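PDB 5HMQ: 4-hydroxyphenylpyruvate dioxygenase from Pseudomonas putida, which catalyses the divalent-metal-dependent dehydration of 3-dehydroshikimate to protocatechuate (3,4-dihydroxybenzoate), an intermediate shared by quinate and shikimate degradation. Local coordinates for residues C[18-23]-C[29-34]; C[14-19]-C[46-51]; C[311-316]-C[598-603]; C[301-306]-C[522-527]. One frame throughout, in Å; residues are numbered along the deposited sequence.

Interaction 1: residues C[18-23]-C[29-34]; sequences EKLEAI and DGVEIF
Apolar packing carries this contact: Ile-23 and Leu-20, one turn apart on helix 16-25, press against Val-31 of strand 30-34. Ile-23 CD1 meets Val-31 CG2 at 3.6 Å, the closest approach between the two segments, and the two side chains cross at about a right angle. Leu-20 comes to the same valine with its CD2 methyl, which lies 4.1 Å from Val-31 CG2 and as far from CG1, so that this one methyl sits against both branches of the valine. Val-31 CG2, placed opposite the backbone N across the CA-CB bond, is thus shared by both helix residues. A looser touch joins Leu-20 CD2 to Ile-33 CD1 at 4.4 Å, two residues farther along the strand.

The strand backbone adds a van der Waals contact, the CG2 methyl of Ile-23 lying 3.8 Å from Gly-30 O. No hydrogen bond links the segments.

Polar groups are directed to other partners. Lys-19 NZ forms a salt bridge with Asp-37 and bonds to the carbonyls of Thr-9 and Leu-12, while Glu-32, whose CB points away from the helix, bonds to Gln-63, Ser-239 and the metal ligand Gln-193.

Helix and strand run nearly antiparallel, at 155° with their axes 9.5 Å apart, as the helix of a beta-alpha-beta crossover does on its second strand; with strand 6-8 they form the first such unit of the TIM barrel.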
loop_
_atom_site.group_PDB
_atom_site.type_symbol
_atom_site.label_atom_id
_atom_site.label_comp_id
_atom_site.label_asym_id
_atom_site.label_seq_id
_atom_site.Cartn_x
_atom_site.Cartn_y
_atom_site.Cartn_z
ATOM N N GLU C 18 -18.176 -2.451 5.529
ATOM C CA GLU C 18 -16.846 -2.271 6.103
ATOM C C GLU C 18 -16.525 -0.794 6.291
ATOM O O GLU C 18 -15.950 -0.401 7.314
ATOM C CB GLU C 18 -15.801 -2.943 5.213
ATOM C CG GLU C 18 -15.732 -4.455 5.368
ATOM C CD GLU C 18 -15.028 -5.133 4.207
ATOM O OE1 GLU C 18 -14.566 -4.422 3.287
ATOM O OE2 GLU C 18 -14.934 -6.381 4.212
ATOM N N LYS C 19 -16.888 0.040 5.313
ATOM C CA LYS C 19 -16.650 1.475 5.437
ATOM C C LYS C 19 -17.444 2.063 6.596
ATOM O O LYS C 19 -16.898 2.801 7.426
ATOM C CB LYS C 19 -17.002 2.187 4.131
ATOM C CG LYS C 19 -16.099 1.844 2.958
ATOM C CD LYS C 19 -16.476 2.640 1.714
ATOM C CE LYS C 19 -15.600 2.260 0.527
ATOM N NZ LYS C 19 -15.838 3.131 -0.662
ATOM N N LEU C 20 -18.735 1.727 6.682
ATOM C CA LEU C 20 -19.579 2.312 7.720
ATOM C C LEU C 20 -19.112 1.902 9.110
ATOM O O LEU C 20 -19.138 2.717 10.040
ATOM C CB LEU C 20 -21.039 1.907 7.513
ATOM C CG LEU C 20 -21.708 2.367 6.219
ATOM C CD1 LEU C 20 -23.095 1.762 6.105
ATOM C CD2 LEU C 20 -21.771 3.886 6.165
ATOM N N GLU C 21 -18.681 0.645 9.276
ATOM C CA GLU C 21 -18.163 0.233 10.579
ATOM C C GLU C 21 -16.862 0.947 10.910
ATOM O O GLU C 21 -16.667 1.382 12.048
ATOM C CB GLU C 21 -17.980 -1.285 10.643
ATOM C CG GLU C 21 -19.300 -2.034 10.680
ATOM C CD GLU C 21 -19.110 -3.542 10.525
ATOM O OE1 GLU C 21 -17.950 -3.997 10.550
ATOM O OE2 GLU C 21 -20.116 -4.259 10.444
ATOM N N ALA C 22 -15.964 1.084 9.935
ATOM C CA ALA C 22 -14.720 1.811 10.179
ATOM C C ALA C 22 -14.989 3.279 10.506
ATOM O O ALA C 22 -14.345 3.857 11.391
ATOM C CB ALA C 22 -13.793 1.690 8.968
ATOM N N ILE C 23 -15.933 3.898 9.793
ATOM C CA ILE C 23 -16.263 5.300 10.041
ATOM C C ILE C 23 -16.772 5.482 11.467
ATOM O O ILE C 23 -16.358 6.403 12.180
ATOM C CB ILE C 23 -17.290 5.794 9.005
ATOM C CG1 ILE C 23 -16.647 5.893 7.620
ATOM C CG2 ILE C 23 -17.867 7.135 9.418
ATOM C CD1 ILE C 23 -17.640 6.082 6.495
ATOM N N ASP C 29 -19.256 11.270 13.478
ATOM C CA ASP C 29 -20.678 11.415 13.751
ATOM C C ASP C 29 -21.536 11.108 12.534
ATOM O O ASP C 29 -22.665 10.627 12.685
ATOM C CB ASP C 29 -20.988 12.837 14.233
ATOM C CG ASP C 29 -20.130 13.254 15.411
ATOM O OD1 ASP C 29 -20.358 12.747 16.529
ATOM O OD2 ASP C 29 -19.228 14.097 15.218
ATOM N N GLY C 30 -21.023 11.364 11.328
ATOM C CA GLY C 30 -21.815 11.253 10.122
ATOM C C GLY C 30 -21.016 10.673 8.972
ATOM O O GLY C 30 -19.819 10.403 9.092
ATOM N N VAL C 31 -21.711 10.471 7.855
ATOM C CA VAL C 31 -21.106 9.901 6.656
ATOM C C VAL C 31 -21.822 10.463 5.437
ATOM O O VAL C 31 -23.049 10.599 5.429
ATOM C CB VAL C 31 -21.158 8.357 6.680
ATOM C CG1 VAL C 31 -22.571 7.868 6.967
ATOM C CG2 VAL C 31 -20.659 7.787 5.369
ATOM N N GLU C 32 -21.048 10.806 4.407
ATOM C CA GLU C 32 -21.605 11.093 3.093
ATOM C C GLU C 32 -21.682 9.786 2.317
ATOM O O GLU C 32 -20.669 9.097 2.152
ATOM C CB GLU C 32 -20.768 12.112 2.318
ATOM C CG GLU C 32 -20.022 13.145 3.142
ATOM C CD GLU C 32 -19.168 14.062 2.268
ATOM O OE1 GLU C 32 -19.384 14.086 1.036
ATOM O OE2 GLU C 32 -18.279 14.754 2.807
ATOM N N ILE C 33 -22.882 9.432 1.863
ATOM C CA ILE C 33 -23.068 8.232 1.055
ATOM C C ILE C 33 -22.760 8.587 -0.396
ATOM O O ILE C 33 -23.500 9.338 -1.034
ATOM C CB ILE C 33 -24.480 7.658 1.205
ATOM C CG1 ILE C 33 -24.679 7.112 2.618
ATOM C CG2 ILE C 33 -24.716 6.562 0.182
ATOM C CD1 ILE C 33 -23.880 5.858 2.908
ATOM N N PHE C 34 -21.654 8.059 -0.911
ATOM C CA PHE C 34 -21.320 8.194 -2.320
ATOM C C PHE C 34 -22.183 7.224 -3.115
ATOM O O PHE C 34 -22.247 6.036 -2.787
ATOM C CB PHE C 34 -19.830 7.911 -2.528
ATOM C CG PHE C 34 -19.302 8.313 -3.880
ATOM C CD1 PHE C 34 -19.200 9.648 -4.232
ATOM C CD2 PHE C 34 -18.874 7.352 -4.784
ATOM C CE1 PHE C 34 -18.702 10.020 -5.469
ATOM C CE2 PHE C 34 -18.373 7.715 -6.023
ATOM C CZ PHE C 34 -18.287 9.051 -6.366
#

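Interaction 2: residues C[14-19]-C[46-51]; sequences GTLPEK and RQVRQM
Met-51, a selenomethionine in this crystal, reaches from helix 45-55 to the pyrrolidine ring of Pro-17 in the first turn of helix 16-25. Its CB points toward that turn, and CG stands opposite the carbonyl carbon (chi1 -75°), beside the backbone N. From there the chain runs on extended to SE, which meets two ring carbons of the proline almost equally, lying 3.8 Å from Pro-17 CG and 3.9 Å from Pro-17 CB. At SE the chain bends (chi3 -69°), turning the terminal methyl off the ring: Met-51 CE lies 4.2 Å from Pro-17 CG and packs against Leu-20, one turn farther along the helix. The two helices are neighbours on the outside of the TIM barrel, one following strand 6-8 and the other preceding strand 58-66, and this is apolar packing between them with no hydrogen bond across. Tyr-41, in the loop before helix 45-55, touches both Pro-17 and Met-51.

Deeper in, Leu-16 CD2 meets Val-48 CG2 at 3.8 Å, the side chains crossing at about a right angle, and Leu-38 of helix 35-40 packs on both. The turn that presents Leu-16 and Pro-17 is held by a capping box: Glu-18 N donates to Thr-15 OG1 at 3.1 Å, and Thr-15 N returns a 3.0 Å bond to Glu-18 OE1, which it meets from above the carboxylate plane.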
loop_
_atom_site.group_PDB
_atom_site.type_symbol
_atom_site.label_atom_id
_atom_site.label_comp_id
_atom_site.label_asym_id
_atom_site.label_seq_id
_atom_site.Cartn_x
_atom_site.Cartn_y
_atom_site.Cartn_z
ATOM N N GLY C 14 -13.163 -0.689 0.337
ATOM C CA GLY C 14 -13.858 -1.790 0.972
ATOM C C GLY C 14 -15.329 -1.822 0.610
ATOM O O GLY C 14 -15.834 -1.001 -0.156
ATOM N N THR C 15 -16.016 -2.811 1.176
ATOM C CA THR C 15 -17.462 -2.888 1.038
ATOM C C THR C 15 -18.117 -1.757 1.823
ATOM O O THR C 15 -17.533 -1.193 2.752
ATOM C CB THR C 15 -17.989 -4.223 1.560
ATOM O OG1 THR C 15 -17.939 -4.223 2.989
ATOM C CG2 THR C 15 -17.105 -5.352 1.068
ATOM N N LEU C 16 -19.354 -1.430 1.447
ATOM C CA LEU C 16 -20.088 -0.398 2.179
ATOM C C LEU C 16 -20.232 -0.719 3.662
ATOM O O LEU C 16 -20.002 0.183 4.487
ATOM C CB LEU C 16 -21.450 -0.157 1.519
ATOM C CG LEU C 16 -22.253 1.007 2.102
ATOM C CD1 LEU C 16 -21.407 2.273 2.175
ATOM C CD2 LEU C 16 -23.512 1.249 1.286
ATOM N N PRO C 17 -20.590 -1.942 4.080
ATOM C CA PRO C 17 -20.613 -2.222 5.528
ATOM C C PRO C 17 -19.260 -2.050 6.198
ATOM O O PRO C 17 -19.194 -1.559 7.333
ATOM C CB PRO C 17 -21.101 -3.676 5.592
ATOM C CG PRO C 17 -21.898 -3.849 4.354
ATOM C CD PRO C 17 -21.162 -3.063 3.310
ATOM N N GLU C 18 -18.176 -2.451 5.529
ATOM C CA GLU C 18 -16.846 -2.271 6.103
ATOM C C GLU C 18 -16.525 -0.794 6.291
ATOM O O GLU C 18 -15.950 -0.401 7.314
ATOM C CB GLU C 18 -15.801 -2.943 5.213
ATOM C CG GLU C 18 -15.732 -4.455 5.368
ATOM C CD GLU C 18 -15.028 -5.133 4.207
ATOM O OE1 GLU C 18 -14.566 -4.422 3.287
ATOM O OE2 GLU C 18 -14.934 -6.381 4.212
ATOM N N LYS C 19 -16.888 0.040 5.313
ATOM C CA LYS C 19 -16.650 1.475 5.437
ATOM C C LYS C 19 -17.444 2.063 6.596
ATOM O O LYS C 19 -16.898 2.801 7.426
ATOM C CB LYS C 19 -17.002 2.187 4.131
ATOM C CG LYS C 19 -16.099 1.844 2.958
ATOM C CD LYS C 19 -16.476 2.640 1.714
ATOM C CE LYS C 19 -15.600 2.260 0.527
ATOM N NZ LYS C 19 -15.838 3.131 -0.662
ATOM N N ARG C 46 -32.665 1.134 2.499
ATOM C CA ARG C 46 -33.162 1.163 3.865
ATOM C C ARG C 46 -32.284 0.330 4.791
ATOM O O ARG C 46 -32.116 0.674 5.966
ATOM C CB ARG C 46 -34.601 0.669 3.894
ATOM C CG ARG C 46 -35.178 0.566 5.289
ATOM C CD ARG C 46 -36.632 0.170 5.233
ATOM N NE ARG C 46 -37.342 0.583 6.415
ATOM C CZ ARG C 46 -37.956 -0.278 7.230
ATOM N NH1 ARG C 46 -37.951 -1.594 6.973
ATOM N NH2 ARG C 46 -38.592 0.170 8.319
ATOM N N GLN C 47 -31.712 -0.764 4.282
ATOM C CA GLN C 47 -30.742 -1.516 5.070
ATOM C C GLN C 47 -29.501 -0.684 5.363
ATOM O O GLN C 47 -28.879 -0.854 6.416
ATOM C CB GLN C 47 -30.382 -2.817 4.351
ATOM C CG GLN C 47 -31.520 -3.826 4.340
ATOM C CD GLN C 47 -31.198 -5.072 3.541
ATOM O OE1 GLN C 47 -30.985 -5.011 2.330
ATOM N NE2 GLN C 47 -31.162 -6.214 4.218
ATOM N N VAL C 48 -29.118 0.211 4.448
ATOM C CA VAL C 48 -28.039 1.148 4.747
ATOM C C VAL C 48 -28.447 2.072 5.886
ATOM O O VAL C 48 -27.667 2.324 6.814
ATOM C CB VAL C 48 -27.650 1.946 3.489
ATOM C CG1 VAL C 48 -26.575 2.968 3.825
ATOM C CG2 VAL C 48 -27.168 1.010 2.405
ATOM N N ARG C 49 -29.683 2.577 5.843
ATOM C CA ARG C 49 -30.188 3.411 6.929
ATOM C C ARG C 49 -30.158 2.665 8.256
ATOM O O ARG C 49 -29.829 3.247 9.297
ATOM C CB ARG C 49 -31.606 3.881 6.609
ATOM C CG ARG C 49 -32.240 4.727 7.696
ATOM C CD ARG C 49 -33.648 5.147 7.310
ATOM N NE ARG C 49 -34.160 6.188 8.195
ATOM C CZ ARG C 49 -35.322 6.810 8.023
ATOM N NH1 ARG C 49 -36.098 6.493 6.994
ATOM N NH2 ARG C 49 -35.707 7.748 8.877
ATOM N N GLN C 50 -30.499 1.376 8.239
ATOM C CA GLN C 50 -30.495 0.598 9.473
ATOM C C GLN C 50 -29.078 0.404 10.001
ATOM O O GLN C 50 -28.848 0.483 11.214
ATOM C CB GLN C 50 -31.177 -0.751 9.248
ATOM C CG GLN C 50 -31.408 -1.535 10.525
ATOM C CD GLN C 50 -32.334 -0.811 11.486
ATOM O OE1 GLN C 50 -33.447 -0.425 11.123
ATOM N NE2 GLN C 50 -31.875 -0.614 12.718
HETATM N N MSE C 51 -28.118 0.151 9.114
HETATM C CA MSE C 51 -26.726 -0.018 9.523
HETATM C C MSE C 51 -26.189 1.235 10.213
HETATM O O MSE C 51 -25.516 1.145 11.237
HETATM C CB MSE C 51 -25.840 -0.370 8.323
HETATM C CG MSE C 51 -25.988 -1.797 7.826
HETATM SE SE MSE C 51 -24.576 -2.328 6.578
HETATM C CE MSE C 51 -25.055 -1.202 5.062
#

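Interaction 3: residues C[311-316]-C[598-603]; sequences ARLGNW and FFFEII. With MG (magnesium ion), chain L.
The rings of Phe-598 and Phe-600 both turn an edge to Leu-313 of helix 307-319. Leu-313 CD1 lies near the plane of each, 4.1 Å from Phe-598 CE1 and 4.5 Å from Phe-600 CZ. The indole of Trp-316 approaches Phe-600 obliquely, its CE3 4.1 Å from both CD1 and CE1 of Phe-600, while Phe-594 adds an edge-to-face contact to the same indole. With CG opposite its backbone N (chi1 -176°), Leu-313 extends its methyl to the phenylalanine pair. This apolar layer packs a helix that follows strand 295-304 of the first VOC module onto the sheet of the second, in the paired glyoxalase-like fold of the C-terminal domain.

Glu-601, beside Phe-600 on strand 599-606, reaches the magnesium ion, binding it through OE1 at 2.3 Å. Its other oxygen, OE2, accepts a 2.8 Å bond from a metal-bound water and is also bonded to His-588 ND1, which probably helps to fix the carboxylate's rotation.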
loop_
_atom_site.group_PDB
_atom_site.type_symbol
_atom_site.label_atom_id
_atom_site.label_comp_id
_atom_site.label_asym_id
_atom_site.label_seq_id
_atom_site.Cartn_x
_atom_site.Cartn_y
_atom_site.Cartn_z
ATOM N N ALA C 311 27.568 -6.191 18.600
ATOM C CA ALA C 311 28.993 -5.931 18.749
ATOM C C ALA C 311 29.549 -5.275 17.494
ATOM O O ALA C 311 30.402 -4.383 17.573
ATOM C CB ALA C 311 29.739 -7.226 19.062
ATOM N N ARG C 312 29.075 -5.709 16.323
ATOM C CA ARG C 312 29.523 -5.115 15.070
ATOM C C ARG C 312 29.069 -3.665 14.957
ATOM O O ARG C 312 29.826 -2.806 14.490
ATOM C CB ARG C 312 28.990 -5.939 13.897
ATOM C CG ARG C 312 30.003 -6.227 12.809
ATOM C CD ARG C 312 29.487 -7.287 11.846
ATOM N NE ARG C 312 29.042 -8.490 12.545
ATOM C CZ ARG C 312 27.806 -8.976 12.492
ATOM N NH1 ARG C 312 26.879 -8.374 11.760
ATOM N NH2 ARG C 312 27.498 -10.076 13.165
ATOM N N LEU C 313 27.840 -3.372 15.387
ATOM C CA LEU C 313 27.368 -1.992 15.385
ATOM C C LEU C 313 28.119 -1.154 16.411
ATOM O O LEU C 313 28.429 0.015 16.159
ATOM C CB LEU C 313 25.863 -1.946 15.648
ATOM C CG LEU C 313 25.210 -0.565 15.571
ATOM C CD1 LEU C 313 25.482 0.082 14.222
ATOM C CD2 LEU C 313 23.714 -0.666 15.827
ATOM N N GLY C 314 28.418 -1.740 17.572
ATOM C CA GLY C 314 29.218 -1.036 18.559
ATOM C C GLY C 314 30.601 -0.684 18.049
ATOM O O GLY C 314 31.122 0.390 18.351
ATOM N N ASN C 315 31.201 -1.570 17.250
ATOM C CA ASN C 315 32.505 -1.273 16.662
ATOM C C ASN C 315 32.423 -0.057 15.747
ATOM O O ASN C 315 33.280 0.832 15.799
ATOM C CB ASN C 315 33.032 -2.487 15.891
ATOM C CG ASN C 315 33.443 -3.631 16.798
ATOM O OD1 ASN C 315 33.615 -3.454 17.998
ATOM N ND2 ASN C 315 33.621 -4.809 16.217
ATOM N N TRP C 316 31.399 -0.014 14.891
ATOM C CA TRP C 316 31.158 1.152 14.052
ATOM C C TRP C 316 31.102 2.413 14.901
ATOM O O TRP C 316 31.665 3.447 14.534
ATOM C CB TRP C 316 29.859 0.967 13.269
ATOM C CG TRP C 316 30.042 0.264 11.965
ATOM C CD1 TRP C 316 30.522 -1.001 11.776
ATOM C CD2 TRP C 316 29.694 0.760 10.669
ATOM N NE1 TRP C 316 30.522 -1.311 10.438
ATOM C CE2 TRP C 316 30.016 -0.248 9.737
ATOM C CE3 TRP C 316 29.155 1.962 10.204
ATOM C CZ2 TRP C 316 29.812 -0.091 8.369
ATOM C CZ3 TRP C 316 28.955 2.117 8.845
ATOM C CH2 TRP C 316 29.280 1.095 7.943
ATOM N N PHE C 598 20.803 1.409 7.384
ATOM C CA PHE C 598 21.101 2.812 7.620
ATOM C C PHE C 598 22.593 3.084 7.491
ATOM O O PHE C 598 23.434 2.211 7.733
ATOM C CB PHE C 598 20.618 3.225 9.011
ATOM C CG PHE C 598 21.011 2.264 10.101
ATOM C CD1 PHE C 598 22.248 2.356 10.720
ATOM C CD2 PHE C 598 20.139 1.266 10.507
ATOM C CE1 PHE C 598 22.608 1.471 11.721
ATOM C CE2 PHE C 598 20.492 0.378 11.506
ATOM C CZ PHE C 598 21.728 0.480 12.114
ATOM N N PHE C 599 22.915 4.311 7.101
ATOM C CA PHE C 599 24.279 4.812 7.112
ATOM C C PHE C 599 24.344 6.026 8.028
ATOM O O PHE C 599 23.332 6.485 8.560
ATOM C CB PHE C 599 24.766 5.160 5.695
ATOM C CG PHE C 599 23.909 6.169 4.977
ATOM C CD1 PHE C 599 22.796 5.767 4.255
ATOM C CD2 PHE C 599 24.241 7.515 4.991
ATOM C CE1 PHE C 599 22.013 6.689 3.583
ATOM C CE2 PHE C 599 23.466 8.443 4.316
ATOM C CZ PHE C 599 22.350 8.030 3.614
ATOM N N PHE C 600 25.552 6.540 8.226
ATOM C CA PHE C 600 25.761 7.679 9.103
ATOM C C PHE C 600 26.286 8.865 8.309
ATOM O O PHE C 600 26.832 8.718 7.211
ATOM C CB PHE C 600 26.727 7.338 10.243
ATOM C CG PHE C 600 26.198 6.301 11.189
ATOM C CD1 PHE C 600 26.455 4.959 10.980
ATOM C CD2 PHE C 600 25.435 6.669 12.284
ATOM C CE1 PHE C 600 25.967 4.001 11.849
ATOM C CE2 PHE C 600 24.944 5.715 13.158
ATOM C CZ PHE C 600 25.210 4.380 12.939
ATOM N N GLU C 601 26.109 10.052 8.884
ATOM C CA GLU C 601 26.523 11.298 8.263
ATOM C C GLU C 601 27.138 12.196 9.323
ATOM O O GLU C 601 26.630 12.282 10.444
ATOM C CB GLU C 601 25.338 12.009 7.591
ATOM C CG GLU C 601 25.680 13.365 6.993
ATOM C CD GLU C 601 24.472 14.067 6.403
ATOM O OE1 GLU C 601 23.336 13.621 6.671
ATOM O OE2 GLU C 601 24.656 15.065 5.673
ATOM N N ILE C 602 28.244 12.846 8.967
ATOM C CA ILE C 602 28.898 13.843 9.806
ATOM C C ILE C 602 28.859 15.170 9.067
ATOM O O ILE C 602 29.268 15.244 7.904
ATOM C CB ILE C 602 30.348 13.446 10.140
ATOM C CG1 ILE C 602 30.382 12.103 10.869
ATOM C CG2 ILE C 602 31.034 14.543 10.941
ATOM C CD1 ILE C 602 31.767 11.508 10.997
ATOM N N ILE C 603 28.361 16.212 9.735
ATOM C CA ILE C 603 28.159 17.511 9.106
ATOM C C ILE C 603 28.830 18.601 9.932
ATOM O O ILE C 603 29.051 18.461 11.136
ATOM C CB ILE C 603 26.663 17.850 8.912
ATOM C CG1 ILE C 603 26.013 18.185 10.254
ATOM C CG2 ILE C 603 25.930 16.706 8.245
ATOM C CD1 ILE C 603 24.692 18.905 10.123
HETATM MG MG MG L . 21.246 14.184 5.913
HETATM O O HOH W 1 22.034 16.026 5.385
HETATM O O HOH W 2 19.083 14.727 5.103
HETATM O O HOH W 3 21.591 13.605 3.955
#

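Interaction 4: residues C[301-306]-C[522-527]; sequences LEFAVD and HHIAFD. With MG (magnesium ion), chain L.
His-523 NE2 binds the magnesium ion at 2.4 Å, and the next residue, Ile-524, meets Leu-301 and Phe-303 across the contact. Three waters, His-445 and Glu-601 also grip the metal, a two-histidine, one-carboxylate site in a VOC module. The imidazole of His-523 is also held at its other nitrogen: ND1 donates to His-522 ND1 at 3.0 Å, nearly straight at 169°, with the acceptor in the donor's ring plane. Gripped at both nitrogens, the imidazole probably has little freedom to turn. The two histidines both face Ala-447 of strand 440-450, a classic beta bulge, and Phe-599 stacks on His-523.

Strand 295-304 belongs to the sheet of the other VOC module, so the isoleucine contact joins the two sheets through apolar side chains. Leu-301 and Ile-524 reach toward each other tip to tip, their CD1 methyls 3.9 Å apart. Phe-303 comes from the opposite direction to Ile-524 and offers its ring edge, with CZ 3.6 Å from Ile-524 CD1 and that methyl in the ring plane.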
loop_
_atom_site.group_PDB
_atom_site.type_symbol
_atom_site.label_atom_id
_atom_site.label_comp_id
_atom_site.label_asym_id
_atom_site.label_seq_id
_atom_site.Cartn_x
_atom_site.Cartn_y
_atom_site.Cartn_z
ATOM N N LEU C 301 19.015 7.055 21.292
ATOM C CA LEU C 301 18.543 6.126 20.279
ATOM C C LEU C 301 18.678 4.709 20.816
ATOM O O LEU C 301 19.685 4.369 21.445
ATOM C CB LEU C 301 19.345 6.272 18.983
ATOM C CG LEU C 301 19.364 7.644 18.303
ATOM C CD1 LEU C 301 20.219 7.604 17.046
ATOM C CD2 LEU C 301 17.955 8.102 17.967
ATOM N N GLU C 302 17.651 3.893 20.594
ATOM C CA GLU C 302 17.649 2.497 21.015
ATOM C C GLU C 302 17.622 1.607 19.778
ATOM O O GLU C 302 16.675 1.667 18.987
ATOM C CB GLU C 302 16.460 2.189 21.925
ATOM C CG GLU C 302 16.458 0.762 22.460
ATOM C CD GLU C 302 15.247 0.446 23.322
ATOM O OE1 GLU C 302 14.396 1.339 23.518
ATOM O OE2 GLU C 302 15.146 -0.703 23.804
ATOM N N PHE C 303 18.659 0.791 19.614
ATOM C CA PHE C 303 18.765 -0.122 18.486
ATOM C C PHE C 303 18.467 -1.547 18.928
ATOM O O PHE C 303 18.903 -1.983 19.998
ATOM C CB PHE C 303 20.158 -0.064 17.851
ATOM C CG PHE C 303 20.387 1.145 16.991
ATOM C CD1 PHE C 303 20.876 2.322 17.536
ATOM C CD2 PHE C 303 20.124 1.100 15.631
ATOM C CE1 PHE C 303 21.091 3.434 16.737
ATOM C CE2 PHE C 303 20.337 2.205 14.828
ATOM C CZ PHE C 303 20.821 3.374 15.382
ATOM N N ALA C 304 17.723 -2.269 18.094
ATOM C CA ALA C 304 17.411 -3.670 18.334
ATOM C C ALA C 304 18.417 -4.524 17.575
ATOM O O ALA C 304 18.500 -4.446 16.345
ATOM C CB ALA C 304 15.985 -4.000 17.893
ATOM N N VAL C 305 19.178 -5.333 18.310
ATOM C CA VAL C 305 20.266 -6.129 17.755
ATOM C C VAL C 305 20.375 -7.423 18.551
ATOM O O VAL C 305 19.792 -7.568 19.627
ATOM C CB VAL C 305 21.620 -5.380 17.796
ATOM C CG1 VAL C 305 21.657 -4.245 16.783
ATOM C CG2 VAL C 305 21.885 -4.851 19.201
ATOM N N ASP C 306 21.137 -8.371 18.015
ATOM C CA ASP C 306 21.605 -9.514 18.780
ATOM C C ASP C 306 23.062 -9.268 19.173
ATOM O O ASP C 306 23.623 -8.202 18.909
ATOM C CB ASP C 306 21.406 -10.817 17.995
ATOM C CG ASP C 306 22.212 -10.876 16.703
ATOM O OD1 ASP C 306 23.050 -9.985 16.455
ATOM O OD2 ASP C 306 21.994 -11.830 15.923
ATOM N N HIS C 522 16.763 5.760 7.589
ATOM C CA HIS C 522 17.518 5.990 6.367
ATOM C C HIS C 522 18.960 6.355 6.696
ATOM O O HIS C 522 19.896 5.717 6.201
ATOM C CB HIS C 522 16.847 7.083 5.533
ATOM C CG HIS C 522 17.463 7.276 4.182
ATOM N ND1 HIS C 522 18.313 8.322 3.894
ATOM C CD2 HIS C 522 17.351 6.557 3.041
ATOM C CE1 HIS C 522 18.697 8.240 2.633
ATOM N NE2 HIS C 522 18.128 7.177 2.093
ATOM N N HIS C 523 19.158 7.371 7.537
ATOM C CA HIS C 523 20.488 7.712 8.021
ATOM C C HIS C 523 20.367 8.602 9.248
ATOM O O HIS C 523 19.332 9.228 9.490
ATOM C CB HIS C 523 21.332 8.401 6.939
ATOM C CG HIS C 523 20.902 9.800 6.622
ATOM N ND1 HIS C 523 19.978 10.090 5.641
ATOM C CD2 HIS C 523 21.292 10.991 7.135
ATOM C CE1 HIS C 523 19.807 11.399 5.574
ATOM N NE2 HIS C 523 20.594 11.968 6.470
ATOM N N ILE C 524 21.449 8.645 10.020
ATOM C CA ILE C 524 21.551 9.464 11.223
ATOM C C ILE C 524 22.719 10.420 11.034
ATOM O O ILE C 524 23.815 9.999 10.644
ATOM C CB ILE C 524 21.737 8.603 12.485
ATOM C CG1 ILE C 524 20.605 7.580 12.601
ATOM C CG2 ILE C 524 21.797 9.477 13.728
ATOM C CD1 ILE C 524 20.980 6.343 13.383
ATOM N N ALA C 525 22.487 11.700 11.305
ATOM C CA ALA C 525 23.463 12.746 11.037
ATOM C C ALA C 525 23.921 13.384 12.341
ATOM O O ALA C 525 23.095 13.851 13.134
ATOM C CB ALA C 525 22.883 13.809 10.106
ATOM N N PHE C 526 25.233 13.402 12.553
ATOM C CA PHE C 526 25.848 14.063 13.694
ATOM C C PHE C 526 26.604 15.297 13.220
ATOM O O PHE C 526 27.185 15.301 12.130
ATOM C CB PHE C 526 26.804 13.120 14.428
ATOM C CG PHE C 526 26.241 11.747 14.669
ATOM C CD1 PHE C 526 25.229 11.547 15.595
ATOM C CD2 PHE C 526 26.739 10.651 13.983
ATOM C CE1 PHE C 526 24.717 10.284 15.822
ATOM C CE2 PHE C 526 26.233 9.384 14.207
ATOM C CZ PHE C 526 25.221 9.200 15.127
ATOM N N ASP C 527 26.606 16.343 14.038
ATOM C CA ASP C 527 27.332 17.558 13.706
ATOM C C ASP C 527 28.636 17.627 14.495
ATOM O O ASP C 527 28.840 16.903 15.473
ATOM C CB ASP C 527 26.473 18.806 13.960
ATOM C CG ASP C 527 26.235 19.081 15.441
ATOM O OD1 ASP C 527 26.453 18.180 16.280
ATOM O OD2 ASP C 527 25.810 20.211 15.765
HETATM MG MG MG L . 21.246 14.184 5.913
HETATM O O HOH W 2 19.083 14.727 5.103
HETATM O O HOH W 1 22.034 16.026 5.385
HETATM O O HOH W 3 21.591 13.605 3.955
#

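Overall arrangement
The four contacts form two pairs in separate domains, with interactions 1 and 3 centred about 47 Å apart. Interactions 1 and 2 share helix 16-25 of the TIM barrel: the first is buried helix-on-strand packing, the second partly buried helix-on-helix packing farther out. Ile-33 of the first packs on Val-48 of the second. Interactions 3 and 4 are both buried and meet in the second VOC sheet, where strands 599-606 and 520-528 are hydrogen-bonded neighbours. Aliphatic groups dominate the barrel contacts, whereas aromatic rings enter both VOC contacts. Only the latter pair holds ligands of a metal, the same magnesium ion, on strands that also carry the apolar packing between modules.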